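Local coordinates for oligogalacturonate lyase (Yersinia enterocolitica subsp. enterocolitica, PDB 3PE7), which probably breaks down short oligogalacturonates derived from pectin by beta-elimination in the cytoplasm, and binds manganese and calcium ions, at residues Leu26-Val31 against Gly54-Pro59; Arg169-Asp174 against Gly178-Ile183; Asp200-Phe205 against Glu243-Asp248; Ser357-Asp362 against Leu377-Leu382. All blocks are in the same frame, centred on the assembly; numbering follows the deposited sequence.

Contact 1. Residues Leu26-Val31 against Gly54-Pro59; sequences LTPPDV and GAFDGP. With CA (calcium ion), chain C.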
# COMPACT_ATOMS: atom_id res chain seq x y z
N LEU A 26 16.33 -0.81 -10.74
CA LEU A 26 16.98 -1.73 -9.80
C LEU A 26 16.90 -3.19 -10.22
O LEU A 26 17.68 -4.02 -9.75
CB LEU A 26 16.36 -1.58 -8.41
CG LEU A 26 16.36 -0.20 -7.75
CD1 LEU A 26 15.63 -0.28 -6.42
CD2 LEU A 26 17.78 0.32 -7.54
N THR A 27 15.93 -3.51 -11.08
CA THR A 27 15.64 -4.91 -11.44
C THR A 27 15.59 -5.06 -12.96
O THR A 27 15.31 -4.07 -13.68
CB THR A 27 14.30 -5.39 -10.81
OG1 THR A 27 13.23 -4.56 -11.28
CG2 THR A 27 14.35 -5.32 -9.28
N PRO A 28 15.87 -6.27 -13.47
CA PRO A 28 15.93 -6.48 -14.91
C PRO A 28 14.54 -6.67 -15.53
O PRO A 28 13.79 -7.54 -15.06
CB PRO A 28 16.78 -7.76 -15.05
CG PRO A 28 16.49 -8.53 -13.78
CD PRO A 28 16.26 -7.49 -12.71
N PRO A 29 14.21 -5.89 -16.58
CA PRO A 29 12.84 -5.88 -17.09
C PRO A 29 12.48 -7.09 -17.95
O PRO A 29 11.42 -7.10 -18.59
CB PRO A 29 12.77 -4.57 -17.88
CG PRO A 29 14.17 -4.31 -18.31
CD PRO A 29 15.01 -4.79 -17.14
N ASP A 30 13.35 -8.11 -17.98
CA ASP A 30 12.94 -9.40 -18.53
C ASP A 30 12.42 -10.33 -17.43
O ASP A 30 12.06 -11.48 -17.72
CB ASP A 30 14.08 -10.07 -19.31
CG ASP A 30 15.19 -10.55 -18.42
OD1 ASP A 30 15.64 -9.80 -17.53
OD2 ASP A 30 15.60 -11.72 -18.59
N VAL A 31 12.39 -9.85 -16.18
CA VAL A 31 11.78 -10.60 -15.07
C VAL A 31 10.78 -9.68 -14.37
O VAL A 31 11.14 -8.56 -14.01
CB VAL A 31 12.84 -11.09 -14.06
CG1 VAL A 31 12.18 -11.84 -12.87
CG2 VAL A 31 13.88 -11.94 -14.79
N GLY A 54 9.59 -10.62 -6.76
CA GLY A 54 10.28 -10.93 -8.01
C GLY A 54 9.93 -12.33 -8.50
O GLY A 54 9.52 -13.18 -7.73
N ALA A 55 10.08 -12.53 -9.81
CA ALA A 55 9.66 -13.79 -10.43
C ALA A 55 10.83 -14.72 -10.82
O ALA A 55 10.62 -15.66 -11.56
CB ALA A 55 8.78 -13.49 -11.66
N PHE A 56 12.02 -14.49 -10.27
CA PHE A 56 13.23 -15.18 -10.73
C PHE A 56 13.13 -16.71 -10.63
O PHE A 56 13.59 -17.41 -11.54
CB PHE A 56 14.45 -14.73 -9.91
CG PHE A 56 14.72 -13.25 -9.99
CD1 PHE A 56 15.46 -12.72 -11.04
CD2 PHE A 56 14.23 -12.39 -9.01
CE1 PHE A 56 15.71 -11.34 -11.13
CE2 PHE A 56 14.48 -11.00 -9.07
CZ PHE A 56 15.22 -10.49 -10.13
N ASP A 57 12.53 -17.20 -9.55
CA ASP A 57 12.42 -18.65 -9.27
C ASP A 57 11.26 -19.30 -10.04
O ASP A 57 11.13 -20.55 -10.07
CB ASP A 57 12.22 -18.86 -7.76
CG ASP A 57 12.63 -20.26 -7.27
OD1 ASP A 57 13.42 -20.95 -7.96
OD2 ASP A 57 12.17 -20.64 -6.18
N GLY A 58 10.43 -18.48 -10.68
CA GLY A 58 9.26 -18.98 -11.43
C GLY A 58 7.99 -18.27 -11.01
O GLY A 58 7.46 -17.45 -11.77
N PRO A 59 7.52 -18.55 -9.78
CA PRO A 59 6.39 -17.77 -9.28
C PRO A 59 6.87 -16.43 -8.73
O PRO A 59 8.05 -16.12 -8.84
CB PRO A 59 5.80 -18.62 -8.16
CG PRO A 59 6.91 -19.52 -7.72
CD PRO A 59 8.00 -19.53 -8.78
CA CA C . 13.92 -23.28 -7.66
O HOH W 1 12.47 -23.20 -5.76
O HOH W 2 15.14 -25.00 -6.50
O HOH W 3 15.35 -23.33 -9.61

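Contact 2. Residues Arg169-Asp174 against Gly178-Ile183; sequences RLMRVD and GESTVI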
# COMPACT_ATOMS: atom_id res chain seq x y z
N ARG A 169 -16.05 -9.32 8.94
CA ARG A 169 -15.59 -9.00 10.28
C ARG A 169 -14.19 -8.39 10.27
O ARG A 169 -13.29 -8.85 9.56
CB ARG A 169 -15.70 -10.22 11.22
CG ARG A 169 -14.88 -11.43 10.83
CD ARG A 169 -15.27 -12.65 11.68
NE ARG A 169 -14.26 -13.70 11.57
CZ ARG A 169 -14.25 -14.82 12.26
NH1 ARG A 169 -15.22 -15.10 13.14
NH2 ARG A 169 -13.26 -15.69 12.07
N LEU A 170 -14.04 -7.34 11.06
CA LEU A 170 -12.77 -6.66 11.23
C LEU A 170 -12.10 -7.36 12.40
O LEU A 170 -12.60 -7.31 13.54
CB LEU A 170 -13.04 -5.19 11.56
CG LEU A 170 -11.90 -4.17 11.42
CD1 LEU A 170 -12.47 -2.77 11.70
CD2 LEU A 170 -10.77 -4.46 12.35
N MET A 171 -11.00 -8.05 12.11
CA MET A 171 -10.32 -8.88 13.09
C MET A 171 -9.11 -8.18 13.65
O MET A 171 -8.42 -7.46 12.95
CB MET A 171 -9.85 -10.20 12.46
CG MET A 171 -10.99 -11.08 11.94
SD MET A 171 -12.09 -11.55 13.28
CE MET A 171 -10.95 -12.41 14.37
N ARG A 172 -8.82 -8.41 14.92
CA ARG A 172 -7.49 -8.10 15.38
C ARG A 172 -6.81 -9.35 15.91
O ARG A 172 -7.44 -10.19 16.58
CB ARG A 172 -7.47 -6.90 16.33
CG ARG A 172 -7.99 -7.15 17.67
CD ARG A 172 -7.32 -6.19 18.65
NE ARG A 172 -7.38 -6.75 20.00
CZ ARG A 172 -8.38 -6.57 20.85
NH1 ARG A 172 -9.43 -5.82 20.52
NH2 ARG A 172 -8.33 -7.14 22.05
N VAL A 173 -5.54 -9.48 15.54
CA VAL A 173 -4.74 -10.65 15.82
C VAL A 173 -3.55 -10.27 16.70
O VAL A 173 -2.85 -9.29 16.42
CB VAL A 173 -4.24 -11.34 14.51
CG1 VAL A 173 -3.22 -12.44 14.80
CG2 VAL A 173 -5.41 -11.92 13.70
N ASP A 174 -3.34 -11.04 17.77
CA ASP A 174 -2.18 -10.90 18.63
C ASP A 174 -1.01 -11.68 18.06
O ASP A 174 -1.09 -12.91 17.88
CB ASP A 174 -2.53 -11.41 20.04
CG ASP A 174 -1.46 -11.10 21.06
OD1 ASP A 174 -0.28 -11.49 20.86
OD2 ASP A 174 -1.81 -10.49 22.10
N GLY A 178 -1.24 -15.38 19.02
CA GLY A 178 -1.97 -15.90 17.88
C GLY A 178 -3.47 -15.87 18.12
O GLY A 178 -4.24 -16.32 17.27
N GLU A 179 -3.87 -15.32 19.26
CA GLU A 179 -5.29 -15.17 19.57
C GLU A 179 -5.91 -14.08 18.69
O GLU A 179 -5.24 -13.10 18.33
CB GLU A 179 -5.50 -14.81 21.04
CG GLU A 179 -5.05 -15.90 22.03
CD GLU A 179 -5.33 -15.53 23.48
OE1 GLU A 179 -6.17 -14.62 23.72
OE2 GLU A 179 -4.71 -16.14 24.39
N SER A 180 -7.18 -14.28 18.35
CA SER A 180 -7.92 -13.33 17.52
C SER A 180 -9.18 -12.81 18.21
O SER A 180 -9.81 -13.53 19.01
CB SER A 180 -8.27 -13.98 16.19
OG SER A 180 -9.09 -15.12 16.41
N THR A 181 -9.55 -11.56 17.91
CA THR A 181 -10.76 -10.93 18.45
C THR A 181 -11.52 -10.18 17.36
O THR A 181 -10.92 -9.46 16.54
CB THR A 181 -10.40 -9.89 19.56
OG1 THR A 181 -9.47 -10.48 20.48
CG2 THR A 181 -11.65 -9.45 20.33
N VAL A 182 -12.84 -10.34 17.35
CA VAL A 182 -13.67 -9.58 16.43
C VAL A 182 -13.88 -8.19 17.00
O VAL A 182 -14.37 -8.02 18.13
CB VAL A 182 -15.05 -10.26 16.16
CG1 VAL A 182 -15.90 -9.41 15.22
CG2 VAL A 182 -14.86 -11.67 15.60
N ILE A 183 -13.49 -7.17 16.22
CA ILE A 183 -13.70 -5.78 16.62
C ILE A 183 -15.08 -5.33 16.15
O ILE A 183 -15.78 -4.59 16.85
CB ILE A 183 -12.57 -4.85 16.03
CG1 ILE A 183 -11.19 -5.26 16.55
CG2 ILE A 183 -12.83 -3.39 16.35
CD1 ILE A 183 -10.05 -4.26 16.15

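Contact 3. Residues Asp200-Phe205 against Glu243-Asp248; sequences DSTVAF and EFWVPD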
# COMPACT_ATOMS: atom_id res chain seq x y z
N ASP A 200 -2.85 2.64 19.26
CA ASP A 200 -3.61 1.38 19.12
C ASP A 200 -5.09 1.49 19.40
O ASP A 200 -5.86 0.62 18.98
CB ASP A 200 -3.01 0.27 19.99
CG ASP A 200 -1.62 -0.11 19.58
OD1 ASP A 200 -1.12 -1.08 20.18
OD2 ASP A 200 -1.01 0.53 18.69
N SER A 201 -5.51 2.55 20.10
CA SER A 201 -6.92 2.73 20.42
C SER A 201 -7.76 3.16 19.21
O SER A 201 -8.99 3.14 19.28
CB SER A 201 -7.07 3.74 21.58
OG SER A 201 -6.63 3.18 22.82
N THR A 202 -7.11 3.55 18.11
CA THR A 202 -7.82 4.03 16.92
C THR A 202 -7.55 3.16 15.69
O THR A 202 -6.40 2.99 15.29
CB THR A 202 -7.46 5.50 16.61
OG1 THR A 202 -7.76 6.31 17.75
CG2 THR A 202 -8.27 6.03 15.44
N VAL A 203 -8.62 2.64 15.09
CA VAL A 203 -8.51 1.89 13.84
C VAL A 203 -9.37 2.56 12.76
O VAL A 203 -10.57 2.80 12.97
CB VAL A 203 -8.95 0.40 14.02
CG1 VAL A 203 -8.83 -0.39 12.70
CG2 VAL A 203 -8.13 -0.27 15.14
N ALA A 204 -8.75 2.89 11.62
CA ALA A 204 -9.49 3.41 10.49
C ALA A 204 -9.85 2.22 9.62
O ALA A 204 -9.13 1.23 9.61
CB ALA A 204 -8.66 4.42 9.69
N PHE A 205 -10.98 2.31 8.93
CA PHE A 205 -11.39 1.28 7.94
C PHE A 205 -12.38 1.91 6.99
O PHE A 205 -12.84 3.03 7.20
CB PHE A 205 -12.02 0.04 8.63
CG PHE A 205 -13.33 0.32 9.32
CD1 PHE A 205 -14.54 -0.03 8.71
CD2 PHE A 205 -13.37 0.91 10.59
CE1 PHE A 205 -15.75 0.23 9.35
CE2 PHE A 205 -14.59 1.16 11.22
CZ PHE A 205 -15.77 0.82 10.60
N GLU A 243 -7.49 7.03 1.12
CA GLU A 243 -7.20 7.38 2.52
C GLU A 243 -5.96 6.63 3.03
O GLU A 243 -5.70 5.47 2.67
CB GLU A 243 -8.42 7.16 3.44
CG GLU A 243 -8.72 5.69 3.81
CD GLU A 243 -9.45 4.93 2.71
OE1 GLU A 243 -9.90 5.56 1.72
OE2 GLU A 243 -9.56 3.68 2.84
N PHE A 244 -5.17 7.33 3.83
CA PHE A 244 -4.02 6.73 4.49
C PHE A 244 -3.69 7.54 5.75
O PHE A 244 -4.06 8.71 5.86
CB PHE A 244 -2.79 6.62 3.58
CG PHE A 244 -2.17 7.95 3.19
CD1 PHE A 244 -1.02 8.42 3.85
CD2 PHE A 244 -2.73 8.72 2.18
CE1 PHE A 244 -0.44 9.64 3.48
CE2 PHE A 244 -2.16 9.93 1.79
CZ PHE A 244 -1.00 10.40 2.45
N TRP A 245 -3.03 6.89 6.71
CA TRP A 245 -2.47 7.57 7.87
C TRP A 245 -1.14 8.22 7.50
O TRP A 245 -0.26 7.56 6.95
CB TRP A 245 -2.20 6.59 9.02
CG TRP A 245 -3.44 6.09 9.75
CD1 TRP A 245 -3.92 4.79 9.78
CD2 TRP A 245 -4.34 6.87 10.54
NE1 TRP A 245 -5.06 4.73 10.56
CE2 TRP A 245 -5.35 5.99 11.02
CE3 TRP A 245 -4.39 8.22 10.90
CZ2 TRP A 245 -6.38 6.42 11.86
CZ3 TRP A 245 -5.43 8.66 11.73
CH2 TRP A 245 -6.42 7.76 12.19
N VAL A 246 -0.98 9.50 7.84
CA VAL A 246 0.39 10.05 7.89
C VAL A 246 1.17 9.12 8.83
O VAL A 246 0.64 8.74 9.88
CB VAL A 246 0.42 11.50 8.40
CG1 VAL A 246 1.84 12.10 8.28
CG2 VAL A 246 -0.56 12.36 7.61
N PRO A 247 2.40 8.73 8.46
CA PRO A 247 3.11 7.70 9.27
C PRO A 247 3.39 8.08 10.71
O PRO A 247 3.55 7.18 11.53
CB PRO A 247 4.42 7.47 8.49
CG PRO A 247 4.05 7.78 7.05
CD PRO A 247 3.03 8.94 7.15
N ASP A 248 3.42 9.37 11.01
CA ASP A 248 3.54 9.80 12.42
C ASP A 248 2.22 9.73 13.19
O ASP A 248 2.20 9.96 14.40
CB ASP A 248 4.20 11.18 12.54
CG ASP A 248 3.33 12.33 12.02
OD1 ASP A 248 2.18 12.11 11.56
OD2 ASP A 248 3.82 13.48 12.08

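Contact 4. Residues Ser357-Asp362 against Leu377-Leu382; sequences SFTPDD and LYLATL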
# COMPACT_ATOMS: atom_id res chain seq x y z
N SER A 357 6.35 5.79 -2.94
CA SER A 357 6.60 6.20 -1.56
C SER A 357 8.01 6.82 -1.49
O SER A 357 8.76 6.73 -2.46
CB SER A 357 6.45 5.05 -0.57
OG SER A 357 7.52 4.12 -0.72
N PHE A 358 8.35 7.44 -0.36
CA PHE A 358 9.65 8.06 -0.18
C PHE A 358 10.65 7.08 0.43
O PHE A 358 10.27 6.26 1.26
CB PHE A 358 9.53 9.32 0.70
CG PHE A 358 8.74 10.43 0.07
CD1 PHE A 358 7.38 10.57 0.31
CD2 PHE A 358 9.35 11.35 -0.78
CE1 PHE A 358 6.61 11.63 -0.26
CE2 PHE A 358 8.61 12.40 -1.37
CZ PHE A 358 7.23 12.53 -1.10
N THR A 359 11.92 7.16 0.01
CA THR A 359 12.99 6.49 0.72
C THR A 359 13.08 7.09 2.14
O THR A 359 12.60 8.20 2.37
CB THR A 359 14.34 6.68 0.01
OG1 THR A 359 14.54 8.07 -0.29
CG2 THR A 359 14.39 5.85 -1.29
N PRO A 360 13.68 6.36 3.09
CA PRO A 360 13.73 6.88 4.46
C PRO A 360 14.39 8.27 4.59
O PRO A 360 14.06 9.03 5.52
CB PRO A 360 14.55 5.79 5.20
CG PRO A 360 14.18 4.52 4.48
CD PRO A 360 14.11 4.95 3.02
N ASP A 361 15.28 8.61 3.66
CA ASP A 361 15.97 9.92 3.69
C ASP A 361 15.22 11.06 2.98
O ASP A 361 15.68 12.20 2.98
CB ASP A 361 17.42 9.79 3.19
CG ASP A 361 17.54 9.45 1.72
OD1 ASP A 361 16.51 9.38 1.02
OD2 ASP A 361 18.68 9.24 1.25
N ASP A 362 14.07 10.73 2.39
CA ASP A 362 13.21 11.67 1.66
C ASP A 362 13.86 12.25 0.39
O ASP A 362 13.38 13.24 -0.15
CB ASP A 362 12.69 12.80 2.56
CG ASP A 362 11.58 12.33 3.49
OD1 ASP A 362 11.18 13.11 4.38
OD2 ASP A 362 11.10 11.19 3.30
N LEU A 377 11.47 -2.20 -10.68
CA LEU A 377 11.57 -1.20 -9.62
C LEU A 377 12.50 -0.06 -10.04
O LEU A 377 13.56 -0.28 -10.64
CB LEU A 377 12.07 -1.83 -8.31
CG LEU A 377 10.97 -2.56 -7.50
CD1 LEU A 377 10.73 -3.95 -8.06
CD2 LEU A 377 11.34 -2.61 -6.03
N TYR A 378 12.09 1.15 -9.69
CA TYR A 378 12.83 2.39 -10.01
C TYR A 378 12.92 3.29 -8.80
O TYR A 378 11.99 3.36 -7.99
CB TYR A 378 12.11 3.18 -11.12
CG TYR A 378 11.96 2.42 -12.39
CD1 TYR A 378 10.94 1.47 -12.54
CD2 TYR A 378 12.87 2.59 -13.44
CE1 TYR A 378 10.80 0.72 -13.71
CE2 TYR A 378 12.75 1.84 -14.63
CZ TYR A 378 11.70 0.92 -14.74
OH TYR A 378 11.57 0.19 -15.88
N LEU A 379 14.05 3.99 -8.70
CA LEU A 379 14.24 5.08 -7.75
C LEU A 379 14.49 6.38 -8.52
O LEU A 379 15.46 6.48 -9.27
CB LEU A 379 15.43 4.78 -6.81
CG LEU A 379 15.21 3.72 -5.73
CD1 LEU A 379 16.54 3.29 -5.10
CD2 LEU A 379 14.23 4.27 -4.67
N ALA A 380 13.61 7.36 -8.31
CA ALA A 380 13.80 8.70 -8.90
C ALA A 380 14.30 9.69 -7.85
O ALA A 380 13.74 9.77 -6.76
CB ALA A 380 12.50 9.19 -9.53
N THR A 381 15.35 10.45 -8.18
CA THR A 381 15.94 11.43 -7.26
C THR A 381 15.18 12.72 -7.33
O THR A 381 14.96 13.27 -8.41
CB THR A 381 17.44 11.66 -7.59
OG1 THR A 381 18.13 10.42 -7.44
CG2 THR A 381 18.06 12.67 -6.59
N LEU A 382 14.73 13.20 -6.17
CA LEU A 382 13.97 14.44 -6.15
C LEU A 382 14.89 15.62 -6.49
O LEU A 382 16.00 15.71 -5.96
CB LEU A 382 13.31 14.65 -4.79
CG LEU A 382 12.28 13.62 -4.28
CD1 LEU A 382 11.59 14.20 -3.06
CD2 LEU A 382 11.26 13.20 -5.33

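Contact 1. Residues Leu26-Val31 against Gly54-Pro59
Two type I beta turns, Pro28 to Val31 and Ala55 to Gly58, approach each other with Val31 and Ala55 as the nearest backbone pair, their CA atoms 6.0 Å apart. Both belong to loops of the seven-bladed beta-propeller: 26-31 leads from strand 22-25 of one blade to strand 33-34 of the next, and 54-59 connects strands 49-54 and 61-66 within that second blade. The side chains that meet are apolar, and the contact lies near the surface.

Val31 does most of the touching. With CG1 opposite its own backbone N (chi1 178°), this methyl sits over one face of the Phe56 ring, 4.0 Å from the centroid and only 15° off the ring normal, a CH-pi contact. The same CG1 also reaches the Phe56 backbone N at 3.7 Å and the Ala55 CB at 4.0 Å, so it fills the angle between the ring and the turn that carries it. Pro28 comes at the ring from its rim, its CG 3.9 Å from Phe56 CE1 and close to the ring plane. Tyr63 adds an edge-to-face partner to the ring.

Asp57, the next residue of the turn, binds calcium together with Met1 O, and Gln74 NE2 hydrogen-bonds to its OD2. The metal lies 2.4 Å from Asp57 OD1, while water 1, another ligand of the ion, donates a 2.6 Å hydrogen bond to Asp57 OD2.

Contact 2. Residues Arg169-Asp174 against Gly178-Ile183
Backbone hydrogen bonds knit Arg169-Asp174 to Gly178-Ile183. Arg172 and Thr181 form a hydrogen-bonded antiparallel pair, Arg172 N to Thr181 O 2.9 Å and Thr181 N to Arg172 O 2.8 Å. Ile183 N reaches Leu170 O at 2.8 Å, and Asp174 N reaches Glu179 O at 2.9 Å. Towards the turn, Gly178 N meets Asp174 O at 2.7 Å, but the donor is tilted 31° from the carbonyl plane. Within the turn, Asp174 OD1 takes the backbone N-H of both Lys176 and Thr177.

This is the outer beta hairpin of a propeller blade: strand 180-186 is the last strand of its four-stranded sheet, and strand 138-145 lies on the other side of 168-174. The N-to-C directions of segments 169-174 and 180-182 differ by 154°.

Apolar packing differs on the two faces. On one, Met171 folds back through three torsions all near -60°, which carries its SD to 3.6 Å from Val182 CG2 and its CE to 3.6 Å from Ser180 CB. On the other, the aliphatic part of Arg172 crosses Ile183 at about a right angle, Arg172 CB lying 3.7 Å from Ile183 CD1.

As for the charged ends, the Arg172 guanidinium carries Thr181 OG1 over one face, too far for a hydrogen bond. Arg169 brushes Val182 with its CB and CD, then spends its guanidinium on a salt bridge to Glu143 and a cation-pi contact with Trp124.

Contact 3. Residues Asp200-Phe205 against Glu243-Asp248
Ala204 and Thr202 both lean on the indole of Trp245, which reaches across from strand 238-245 of the next blade. The Ala204 methyl comes in obliquely at the CE2 end of the ring junction, CB 3.7 Å from both Trp245 NE1 and Trp245 CZ2. Further along the benzene ring, Thr202 CG2 comes to 4.1 Å from Trp245 CZ2, the two side chains crossing at about a right angle. The backbones stay well apart: even the nearest CA atoms, those of Ala204 and Trp245, are 8.6 Å from each other, and the indole bridges that gap.

The contact joins neighbouring blades of the beta-propeller. Strand 202-207 is the second strand of its blade, whereas 238-245 is the first strand of the following one, so Trp245 packs against the flat of the adjacent sheet.

Several groups set these side chains in place. The buried indole N-H of Trp245 donates to Ile194 O, on the strand that also bonds through its backbone to Ala204. With OG1 at chi1 -57° and CG2 trans to the backbone N, Thr202 gives its methyl to the indole and its hydroxyl to a hydrogen bond with Asp199 OD2. The second calcium site, with Asp270 and Glu272 as ligands, is near: a bound calcium ion lies about 9 Å from the Trp245 side chain.

Contact 4. Residues Ser357-Asp362 against Leu377-Leu382
Buried apolar packing brings Phe358 and Thr359 against Leu382 and Leu379 at the ends of two strands of one sheet, 357-358 and 376-381, which strand 364-369 separates. Thr359 CG2 meets Leu379 CD2 at 3.7 Å. At the other end, Leu382 CD1 approaches the Phe358 ring at its edge, in its plane, 3.9 Å from CE2. The same methyl lies 3.5 Å from Asp362 O, and is therefore held between the ring edge and the backbone at the end of the turn.

The sheet is the blade that closes the propeller: strands 12-15 and 22-25 from the start of the chain join three from its end, a common way of closing a beta-propeller ring. Phe358 also reaches Leu296 and Val298 in strand 296-301 of the preceding blade.

Thr359 to Asp362 is a type I beta turn, with Asp362 N bonded to Thr359 O at 2.9 Å. Inside it, Thr359 OG1 donates to Asp361 OD1 at 2.7 Å and accepts from Gln364 N, which probably holds its rotation (chi1 49°, OG1 tucked between the backbone N and C, CG2 trans to C), with the methyl at Leu379. Lys363 N also bonds to Asp361 OD1, while Asp362 OD1 turns to Asn291 ND2.

Overall arrangement
From the N terminus, contact 1 comes first, drawing the loop after strand 22-25 onto a turn of the next blade and closing a loop of 22 residues. Contact 2 closes a short hairpin, contact 3 bridges two successive blades over 37 residues, and contact 4 spans 14 residues near the C terminus. They follow in series; none nests or crosses. Contacts 1 and 4 touch where Leu26 N, just past N-terminal strand 22-25, meets Leu377 O of the adjacent C-terminal strand at 2.8 Å, a probable hydrogen bond within the closing blade. Contacts 2 and 3 also touch, Leu170 packing on Phe205 between neighbouring blades. Contacts 1 and 3 lie on opposite sides of the propeller, centres 33 Å apart.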